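Local structure of cyclic GMP-AMP synthase-like receptor (Tribolium castaneum, 7LT2) at residues D104-Q109 and R113-F118; S278-T283 and I332-P337; N313-I316 and S320-Y323. The protein senses double-stranded RNA in the cytoplasm and, once triggered, makes cyclic GMP-AMP from ATP and GTP as an innate immune signal. One frame throughout, in Å; residues are numbered along the deposited sequence.

Overall arrangement
Contact 1 comes first along the chain and stands apart, its centre about 43 Å from that of contact 2 and about 47 Å from that of contact 3. It lies in the nucleotidyltransferase domain and joins the end of helix 103-107 to the turn before helix 118-122, at the surface. Contacts 2 and 3 lie in the HhH/H2TH-like domain, with centres about 7 Å apart, and contact 3 is nested inside the loop that contact 2 closes. They touch through Ile332 and Ile321, and Thr283 packs on Ile321 and Pro322. Helices 278-291 and 301-318 and the loop toward helix 337-354 thus form one packed region that includes residues 278-282, which probably bind ATP.

Contact 1 of 3, residues D104-Q109 and R113-F118; sequences DGWLRQ and RVYKDF
Trp106 and Tyr115 meet as a T-shaped aromatic pair, the edge of the indole directed at one face of the phenol ring. The pyrrole and phenol centroids are 4.6 Å apart, and the planes stand at 78° to each other. NE1 of Trp106 lies 3.3 Å above the Tyr115 ring plane, offset toward the rim on the CG-CD1 side, so the polar N-H edge of the indole faces the electron-rich pi surface; Tyr115 CG in turn lies in the indole plane. On the benzo side of the indole, CZ2 of Trp106 reaches 4.1 Å from CE1 of Tyr115. The Trp106 ring is carried across by a first torsion that places CG opposite the backbone N (chi1 173°). The pair connects the closing turn of helix 103-107 to the loop that leads into helix 118-122, forming a compact link between these two helices in the nucleotidyltransferase part of the protein, away from the annotated nucleotide and metal sites. Leu107 supplies the second apolar touch: its CD2 methyl lies 3.7 Å from CB of Tyr115 and 3.3 Å from O of Tyr115. That same oxygen accepts the backbone N-H of Phe118, fixing the carbonyl against which the methyl packs. Before it, the chain is held by the bond from Lys116 N to Arg113 O (3.1 Å), while Gln109 N bonds to Trp106 O (3.0 Å) at the end of the first helix. Tyr115 also packs against Leu45 and Leu49 of helix 44-49, and Pro80 touches both Trp106 and Tyr115. Asp104 OD1 makes a salt bridge to Arg119 in the second helix.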
loop_
_atom_site.group_PDB
_atom_site.type_symbol
_atom_site.label_atom_id
_atom_site.label_comp_id
_atom_site.label_asym_id
_atom_site.label_seq_id
_atom_site.Cartn_x
_atom_site.Cartn_y
_atom_site.Cartn_z
ATOM N N ASP A 104 -9.229 -25.892 -19.502
ATOM C CA ASP A 104 -9.050 -27.264 -19.972
ATOM C C ASP A 104 -8.050 -27.333 -21.118
ATOM O O ASP A 104 -7.209 -28.236 -21.160
ATOM C CB ASP A 104 -10.387 -27.856 -20.402
ATOM C CG ASP A 104 -11.297 -28.158 -19.230
ATOM O OD1 ASP A 104 -10.860 -27.996 -18.073
ATOM O OD2 ASP A 104 -12.452 -28.563 -19.473
ATOM N N GLY A 105 -8.138 -26.403 -22.068
ATOM C CA GLY A 105 -7.188 -26.398 -23.167
ATOM C C GLY A 105 -5.765 -26.159 -22.711
ATOM O O GLY A 105 -4.827 -26.717 -23.281
ATOM N N TRP A 106 -5.586 -25.333 -21.675
ATOM C CA TRP A 106 -4.257 -25.143 -21.108
ATOM C C TRP A 106 -3.763 -26.416 -20.431
ATOM O O TRP A 106 -2.584 -26.767 -20.544
ATOM C CB TRP A 106 -4.277 -23.967 -20.126
ATOM C CG TRP A 106 -2.995 -23.789 -19.369
ATOM C CD1 TRP A 106 -2.821 -23.880 -18.016
ATOM C CD2 TRP A 106 -1.704 -23.510 -19.922
ATOM N NE1 TRP A 106 -1.504 -23.662 -17.695
ATOM C CE2 TRP A 106 -0.796 -23.436 -18.848
ATOM C CE3 TRP A 106 -1.229 -23.304 -21.221
ATOM C CZ2 TRP A 106 0.560 -23.168 -19.032
ATOM C CZ3 TRP A 106 0.118 -23.040 -21.402
ATOM C CH2 TRP A 106 0.995 -22.969 -20.312
ATOM N N LEU A 107 -4.649 -27.119 -19.716
ATOM C CA LEU A 107 -4.233 -28.351 -19.050
ATOM C C LEU A 107 -3.786 -29.405 -20.054
ATOM O O LEU A 107 -2.944 -30.251 -19.728
ATOM C CB LEU A 107 -5.368 -28.884 -18.173
ATOM C CG LEU A 107 -5.843 -27.948 -17.056
ATOM C CD1 LEU A 107 -7.005 -28.568 -16.283
ATOM C CD2 LEU A 107 -4.696 -27.591 -16.123
ATOM N N ARG A 108 -4.319 -29.366 -21.276
ATOM C CA ARG A 108 -3.929 -30.321 -22.308
ATOM C C ARG A 108 -2.611 -29.962 -22.979
ATOM O O ARG A 108 -2.133 -30.733 -23.819
ATOM C CB ARG A 108 -5.036 -30.440 -23.359
ATOM C CG ARG A 108 -6.257 -31.194 -22.856
ATOM C CD ARG A 108 -7.274 -31.430 -23.956
ATOM N NE ARG A 108 -7.976 -30.209 -24.334
ATOM C CZ ARG A 108 -9.220 -29.921 -23.981
ATOM N NH1 ARG A 108 -9.946 -30.754 -23.250
ATOM N NH2 ARG A 108 -9.755 -28.767 -24.374
ATOM N N GLN A 109 -2.027 -28.821 -22.633
ATOM C CA GLN A 109 -0.711 -28.442 -23.117
ATOM C C GLN A 109 0.369 -29.037 -22.220
ATOM O O GLN A 109 0.122 -29.332 -21.046
ATOM C CB GLN A 109 -0.586 -26.922 -23.151
ATOM C CG GLN A 109 -1.458 -26.262 -24.201
ATOM C CD GLN A 109 -1.027 -26.611 -25.614
ATOM O OE1 GLN A 109 -1.482 -27.597 -26.188
ATOM N NE2 GLN A 109 -0.144 -25.800 -26.179
ATOM N N ARG A 113 0.738 -29.217 -17.204
ATOM C CA ARG A 113 0.796 -30.331 -16.262
ATOM C C ARG A 113 0.863 -29.842 -14.817
ATOM O O ARG A 113 0.152 -30.350 -13.943
ATOM C CB ARG A 113 2.005 -31.208 -16.590
ATOM C CG ARG A 113 2.061 -32.534 -15.855
ATOM C CD ARG A 113 2.254 -33.687 -16.842
ATOM N NE ARG A 113 2.741 -34.902 -16.195
ATOM C CZ ARG A 113 2.897 -36.071 -16.804
ATOM N NH1 ARG A 113 2.580 -36.237 -18.077
ATOM N NH2 ARG A 113 3.386 -37.100 -16.117
ATOM N N VAL A 114 1.719 -28.856 -14.543
ATOM C CA VAL A 114 1.854 -28.363 -13.177
ATOM C C VAL A 114 0.610 -27.622 -12.704
ATOM O O VAL A 114 0.477 -27.348 -11.505
ATOM C CB VAL A 114 3.123 -27.487 -13.060
ATOM C CG1 VAL A 114 2.910 -26.123 -13.693
ATOM C CG2 VAL A 114 3.571 -27.369 -11.605
ATOM N N TYR A 115 -0.321 -27.315 -13.606
ATOM C CA TYR A 115 -1.578 -26.676 -13.240
ATOM C C TYR A 115 -2.696 -27.677 -12.964
ATOM O O TYR A 115 -3.868 -27.283 -12.940
ATOM C CB TYR A 115 -2.011 -25.695 -14.334
ATOM C CG TYR A 115 -1.163 -24.447 -14.385
ATOM C CD1 TYR A 115 0.108 -24.472 -14.945
ATOM C CD2 TYR A 115 -1.637 -23.242 -13.884
ATOM C CE1 TYR A 115 0.891 -23.327 -14.994
ATOM C CE2 TYR A 115 -0.862 -22.093 -13.932
ATOM C CZ TYR A 115 0.401 -22.144 -14.487
ATOM O OH TYR A 115 1.177 -21.004 -14.539
ATOM N N LYS A 116 -2.358 -28.955 -12.742
ATOM C CA LYS A 116 -3.384 -29.979 -12.560
ATOM C C LYS A 116 -4.350 -29.620 -11.438
ATOM O O LYS A 116 -5.552 -29.892 -11.539
ATOM C CB LYS A 116 -2.749 -31.340 -12.275
ATOM C CG LYS A 116 -3.793 -32.454 -12.122
ATOM C CD LYS A 116 -3.168 -33.803 -11.818
ATOM C CE LYS A 116 -4.232 -34.898 -11.820
ATOM N NZ LYS A 116 -4.999 -34.877 -13.095
ATOM N N ASP A 117 -3.853 -29.012 -10.362
ATOM C CA ASP A 117 -4.695 -28.698 -9.219
ATOM C C ASP A 117 -5.107 -27.230 -9.165
ATOM O O ASP A 117 -5.656 -26.799 -8.146
ATOM C CB ASP A 117 -3.988 -29.088 -7.912
ATOM C CG ASP A 117 -3.866 -30.601 -7.729
ATOM O OD1 ASP A 117 -4.656 -31.358 -8.331
ATOM O OD2 ASP A 117 -2.976 -31.032 -6.967
ATOM N N PHE A 118 -4.872 -26.456 -10.231
ATOM C CA PHE A 118 -5.206 -25.032 -10.194
ATOM C C PHE A 118 -6.698 -24.817 -9.960
ATOM O O PHE A 118 -7.094 -23.989 -9.132
ATOM C CB PHE A 118 -4.760 -24.334 -11.484
ATOM C CG PHE A 118 -5.006 -22.845 -11.481
ATOM C CD1 PHE A 118 -4.062 -21.981 -10.950
ATOM C CD2 PHE A 118 -6.179 -22.313 -11.997
ATOM C CE1 PHE A 118 -4.282 -20.610 -10.927
ATOM C CE2 PHE A 118 -6.406 -20.941 -11.975
ATOM C CZ PHE A 118 -5.455 -20.090 -11.440
#

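Contact 2 of 3, residues S278-T283 and I332-P337; sequences SYYIKT and IGHLAP
Tyr280 reaches from helix 278-291 to Ile332 and His334, with no direct hydrogen bond between the segments. The CG2 methyl of Ile332 approaches the ring obliquely, and packing is tight there, 3.4 Å from Tyr280 CD2 to Ile332 CG2. Further out, the Tyr280 hydroxyl meets the edge of the imidazole near its plane, with OH of Tyr280 3.2 Å from CE1 of His334. A water is modelled between Tyr280 OH and His334 NE2, but it lies implausibly close to the imidazole and any bridge is doubtful. The Tyr280 ring is turned with its plane nearly containing the bond from CA to CB (chi2 -16°), which presents CD2 and CE2 to the isoleucine methyl. His334 is placed by a type I turn from Ile332 to Leu335, closed by Leu335 N bonding to Ile332 O at 3.1 Å, and Leu335 CG lies over the rim of one face of its ring. Asn330 OD1 accepts the Ile332 backbone N-H. Within the helix, Thr283 OG1 bonds to Tyr279 O at 2.8 Å, reaching it from the opposite face to Thr283 N. Residues 278-282, Tyr280 included, probably contribute to the ATP site, as in related enzymes, and Lys282 bridges to Glu248 and Asp61. Ile281 packs on helix 258-272, while the loop carrying Ile332 and His334 runs on into helix 337-354.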
loop_
_atom_site.group_PDB
_atom_site.type_symbol
_atom_site.label_atom_id
_atom_site.label_comp_id
_atom_site.label_asym_id
_atom_site.label_seq_id
_atom_site.Cartn_x
_atom_site.Cartn_y
_atom_site.Cartn_z
ATOM N N SER A 278 -5.889 7.267 5.299
ATOM C CA SER A 278 -4.770 7.866 4.577
ATOM C C SER A 278 -4.962 7.793 3.065
ATOM O O SER A 278 -4.584 8.724 2.346
ATOM C CB SER A 278 -3.462 7.189 4.985
ATOM O OG SER A 278 -3.167 7.443 6.348
ATOM N N TYR A 279 -5.550 6.705 2.558
ATOM C CA TYR A 279 -5.717 6.601 1.109
ATOM C C TYR A 279 -6.668 7.662 0.578
ATOM O O TYR A 279 -6.584 8.031 -0.600
ATOM C CB TYR A 279 -6.208 5.208 0.709
ATOM C CG TYR A 279 -6.234 4.992 -0.796
ATOM C CD1 TYR A 279 -5.052 4.928 -1.532
ATOM C CD2 TYR A 279 -7.435 4.866 -1.479
ATOM C CE1 TYR A 279 -5.073 4.732 -2.911
ATOM C CE2 TYR A 279 -7.464 4.666 -2.851
ATOM C CZ TYR A 279 -6.284 4.607 -3.564
ATOM O OH TYR A 279 -6.332 4.407 -4.928
ATOM N N TYR A 280 -7.579 8.160 1.419
ATOM C CA TYR A 280 -8.469 9.225 0.974
ATOM C C TYR A 280 -7.693 10.514 0.741
ATOM O O TYR A 280 -7.999 11.272 -0.186
ATOM C CB TYR A 280 -9.595 9.455 1.990
ATOM C CG TYR A 280 -10.369 8.208 2.384
ATOM C CD1 TYR A 280 -10.304 7.046 1.625
ATOM C CD2 TYR A 280 -11.169 8.203 3.516
ATOM C CE1 TYR A 280 -11.005 5.909 1.991
ATOM C CE2 TYR A 280 -11.880 7.076 3.888
ATOM C CZ TYR A 280 -11.792 5.933 3.121
ATOM O OH TYR A 280 -12.492 4.805 3.487
ATOM N N ILE A 281 -6.685 10.778 1.577
ATOM C CA ILE A 281 -5.820 11.934 1.358
ATOM C C ILE A 281 -4.962 11.726 0.117
ATOM O O ILE A 281 -4.814 12.634 -0.711
ATOM C CB ILE A 281 -4.961 12.200 2.606
ATOM C CG1 ILE A 281 -5.849 12.631 3.774
ATOM C CG2 ILE A 281 -3.917 13.275 2.324
ATOM C CD1 ILE A 281 -5.139 12.625 5.111
ATOM N N LYS A 282 -4.383 10.529 -0.032
ATOM C CA LYS A 282 -3.639 10.212 -1.250
ATOM C C LYS A 282 -4.504 10.429 -2.484
ATOM O O LYS A 282 -4.048 11.005 -3.480
ATOM C CB LYS A 282 -3.138 8.766 -1.196
ATOM C CG LYS A 282 -2.134 8.404 -2.291
ATOM C CD LYS A 282 -1.866 6.904 -2.320
ATOM C CE LYS A 282 -0.810 6.545 -3.361
ATOM N NZ LYS A 282 -0.689 5.067 -3.529
ATOM N N THR A 283 -5.770 10.000 -2.419
ATOM C CA THR A 283 -6.681 10.150 -3.549
ATOM C C THR A 283 -6.925 11.616 -3.878
ATOM O O THR A 283 -6.965 11.998 -5.054
ATOM C CB THR A 283 -8.004 9.439 -3.253
ATOM O OG1 THR A 283 -7.772 8.030 -3.109
ATOM C CG2 THR A 283 -9.003 9.669 -4.380
ATOM N N ILE A 332 -15.566 8.193 0.653
ATOM C CA ILE A 332 -16.100 8.577 1.953
ATOM C C ILE A 332 -17.628 8.572 1.949
ATOM O O ILE A 332 -18.251 9.179 2.818
ATOM C CB ILE A 332 -15.548 9.936 2.414
ATOM C CG1 ILE A 332 -15.856 11.027 1.391
ATOM C CG2 ILE A 332 -14.058 9.843 2.675
ATOM C CD1 ILE A 332 -15.436 12.415 1.849
ATOM N N GLY A 333 -18.240 7.886 0.982
ATOM C CA GLY A 333 -19.688 7.800 0.932
ATOM C C GLY A 333 -20.303 7.124 2.139
ATOM O O GLY A 333 -21.490 7.328 2.417
ATOM N N HIS A 334 -19.521 6.337 2.874
ATOM C CA HIS A 334 -20.012 5.628 4.048
ATOM C C HIS A 334 -19.908 6.442 5.332
ATOM O O HIS A 334 -20.468 6.027 6.353
ATOM C CB HIS A 334 -19.248 4.313 4.225
ATOM C CG HIS A 334 -17.779 4.497 4.444
ATOM N ND1 HIS A 334 -16.923 4.892 3.439
ATOM C CD2 HIS A 334 -17.016 4.354 5.554
ATOM C CE1 HIS A 334 -15.695 4.981 3.919
ATOM N NE2 HIS A 334 -15.725 4.661 5.200
ATOM N N LEU A 335 -19.220 7.580 5.316
ATOM C CA LEU A 335 -19.072 8.387 6.521
ATOM C C LEU A 335 -20.268 9.311 6.710
ATOM O O LEU A 335 -20.812 9.855 5.745
ATOM C CB LEU A 335 -17.782 9.203 6.463
ATOM C CG LEU A 335 -16.491 8.385 6.480
ATOM C CD1 LEU A 335 -15.295 9.308 6.388
ATOM C CD2 LEU A 335 -16.414 7.529 7.736
ATOM N N ALA A 336 -20.663 9.496 7.967
ATOM C CA ALA A 336 -21.875 10.241 8.270
ATOM C C ALA A 336 -21.682 11.731 7.985
ATOM O O ALA A 336 -20.593 12.273 8.208
ATOM C CB ALA A 336 -22.273 10.035 9.729
ATOM N N PRO A 337 -22.721 12.415 7.489
ATOM C CA PRO A 337 -22.608 13.864 7.238
ATOM C C PRO A 337 -22.170 14.672 8.450
ATOM O O PRO A 337 -21.386 15.617 8.303
ATOM C CB PRO A 337 -24.027 14.244 6.788
ATOM C CG PRO A 337 -24.573 12.988 6.186
ATOM C CD PRO A 337 -23.994 11.860 6.999
HETATM O O HOH W 1 -13.598 4.707 6.385
#

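Contact 3 of 3, residues N313-I316 and S320-Y323; sequences NEFI and SIPY
Phe315 carries most of this contact, using both its backbone and its ring. Its carbonyl oxygen accepts the N-H of Ser320 in a long bond of 3.3 Å between Phe315 O and Ser320 N, fairly straight at 161° at the hydrogen. The donor lies five residues on, one more than in an alpha-helical turn, so the bond spans the end of helix 301-318 and ties in the departing chain. The Phe315 ring swings beside its own backbone N (chi1 -81°) and offers its edge to the loop: CD1 of Phe315 is 3.3 Å from O of Ser320, which lies in the ring plane, and Pro322 CD also sits near that plane, 4.3 Å from Phe315 CE1. Ile321 CG1 packs 3.9 Å from Phe315 CB. Next in the helix, Ile316 lays its side chain alongside that of Ile321, both pointing the same way, with their CD1 methyls 4.2 Å apart. Beyond the pair, Phe315 and Ile321 share Val284 of helix 278-291, and Pro322 O accepts from His287 of that helix, whose Glu290 binds manganese. Ile321 N is hydrogen-bonded to Asn330 OD1. One lengthened backbone bond is therefore supplemented by apolar packing, and the Ser320 carbonyl oxygen, facing the weakly positive C-H rim of the phenyl ring, is probably favourably placed electrostatically.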
loop_
_atom_site.group_PDB
_atom_site.type_symbol
_atom_site.label_atom_id
_atom_site.label_comp_id
_atom_site.label_asym_id
_atom_site.label_seq_id
_atom_site.Cartn_x
_atom_site.Cartn_y
_atom_site.Cartn_z
ATOM N N ASN A 313 -9.906 20.325 2.202
ATOM C CA ASN A 313 -11.095 20.697 2.960
ATOM C C ASN A 313 -12.334 20.775 2.074
ATOM O O ASN A 313 -13.435 20.429 2.520
ATOM C CB ASN A 313 -10.868 22.029 3.674
ATOM C CG ASN A 313 -11.850 22.250 4.805
ATOM O OD1 ASN A 313 -12.410 21.298 5.343
ATOM N ND2 ASN A 313 -12.063 23.507 5.169
ATOM N N GLU A 314 -12.182 21.215 0.819
ATOM C CA GLU A 314 -13.339 21.304 -0.071
ATOM C C GLU A 314 -13.894 19.925 -0.411
ATOM O O GLU A 314 -15.114 19.759 -0.540
ATOM C CB GLU A 314 -12.971 22.061 -1.348
ATOM C CG GLU A 314 -12.572 23.508 -1.122
ATOM C CD GLU A 314 -13.711 24.360 -0.593
ATOM O OE1 GLU A 314 -14.883 23.933 -0.702
ATOM O OE2 GLU A 314 -13.434 25.461 -0.068
ATOM N N PHE A 315 -13.020 18.930 -0.585
ATOM C CA PHE A 315 -13.486 17.558 -0.768
ATOM C C PHE A 315 -14.284 17.086 0.439
ATOM O O PHE A 315 -15.363 16.501 0.298
ATOM C CB PHE A 315 -12.302 16.619 -1.010
ATOM C CG PHE A 315 -11.798 16.612 -2.431
ATOM C CD1 PHE A 315 -12.383 15.795 -3.387
ATOM C CD2 PHE A 315 -10.719 17.398 -2.801
ATOM C CE1 PHE A 315 -11.912 15.776 -4.692
ATOM C CE2 PHE A 315 -10.242 17.382 -4.098
ATOM C CZ PHE A 315 -10.840 16.569 -5.048
ATOM N N ILE A 316 -13.756 17.324 1.639
ATOM C CA ILE A 316 -14.433 16.893 2.858
ATOM C C ILE A 316 -15.769 17.610 3.001
ATOM O O ILE A 316 -16.800 16.990 3.290
ATOM C CB ILE A 316 -13.532 17.127 4.084
ATOM C CG1 ILE A 316 -12.236 16.319 3.969
ATOM C CG2 ILE A 316 -14.268 16.765 5.366
ATOM C CD1 ILE A 316 -12.448 14.824 3.994
ATOM N N SER A 320 -17.461 14.177 -0.680
ATOM C CA SER A 320 -17.219 13.268 -1.793
ATOM C C SER A 320 -15.736 13.266 -2.129
ATOM O O SER A 320 -15.160 14.322 -2.406
ATOM C CB SER A 320 -18.044 13.669 -3.018
ATOM O OG SER A 320 -17.685 12.885 -4.145
ATOM N N ILE A 321 -15.122 12.087 -2.082
ATOM C CA ILE A 321 -13.784 11.876 -2.623
ATOM C C ILE A 321 -13.894 10.726 -3.614
ATOM O O ILE A 321 -13.830 9.553 -3.210
ATOM C CB ILE A 321 -12.752 11.576 -1.525
ATOM C CG1 ILE A 321 -12.698 12.725 -0.519
ATOM C CG2 ILE A 321 -11.375 11.338 -2.143
ATOM C CD1 ILE A 321 -11.704 12.500 0.620
ATOM N N PRO A 322 -14.101 11.005 -4.898
ATOM C CA PRO A 322 -14.228 9.916 -5.873
ATOM C C PRO A 322 -12.951 9.094 -5.932
ATOM O O PRO A 322 -11.843 9.635 -5.951
ATOM C CB PRO A 322 -14.492 10.647 -7.194
ATOM C CG PRO A 322 -15.015 11.989 -6.795
ATOM C CD PRO A 322 -14.315 12.327 -5.509
ATOM N N TYR A 323 -13.119 7.773 -5.915
ATOM C CA TYR A 323 -12.034 6.871 -6.266
ATOM C C TYR A 323 -11.420 7.336 -7.580
ATOM O O TYR A 323 -12.131 7.583 -8.557
ATOM C CB TYR A 323 -12.587 5.445 -6.369
ATOM C CG TYR A 323 -11.593 4.343 -6.673
ATOM C CD1 TYR A 323 -10.332 4.316 -6.090
ATOM C CD2 TYR A 323 -11.944 3.300 -7.523
ATOM C CE1 TYR A 323 -9.441 3.291 -6.368
ATOM C CE2 TYR A 323 -11.063 2.278 -7.805
ATOM C CZ TYR A 323 -9.816 2.275 -7.227
ATOM O OH TYR A 323 -8.947 1.242 -7.519
#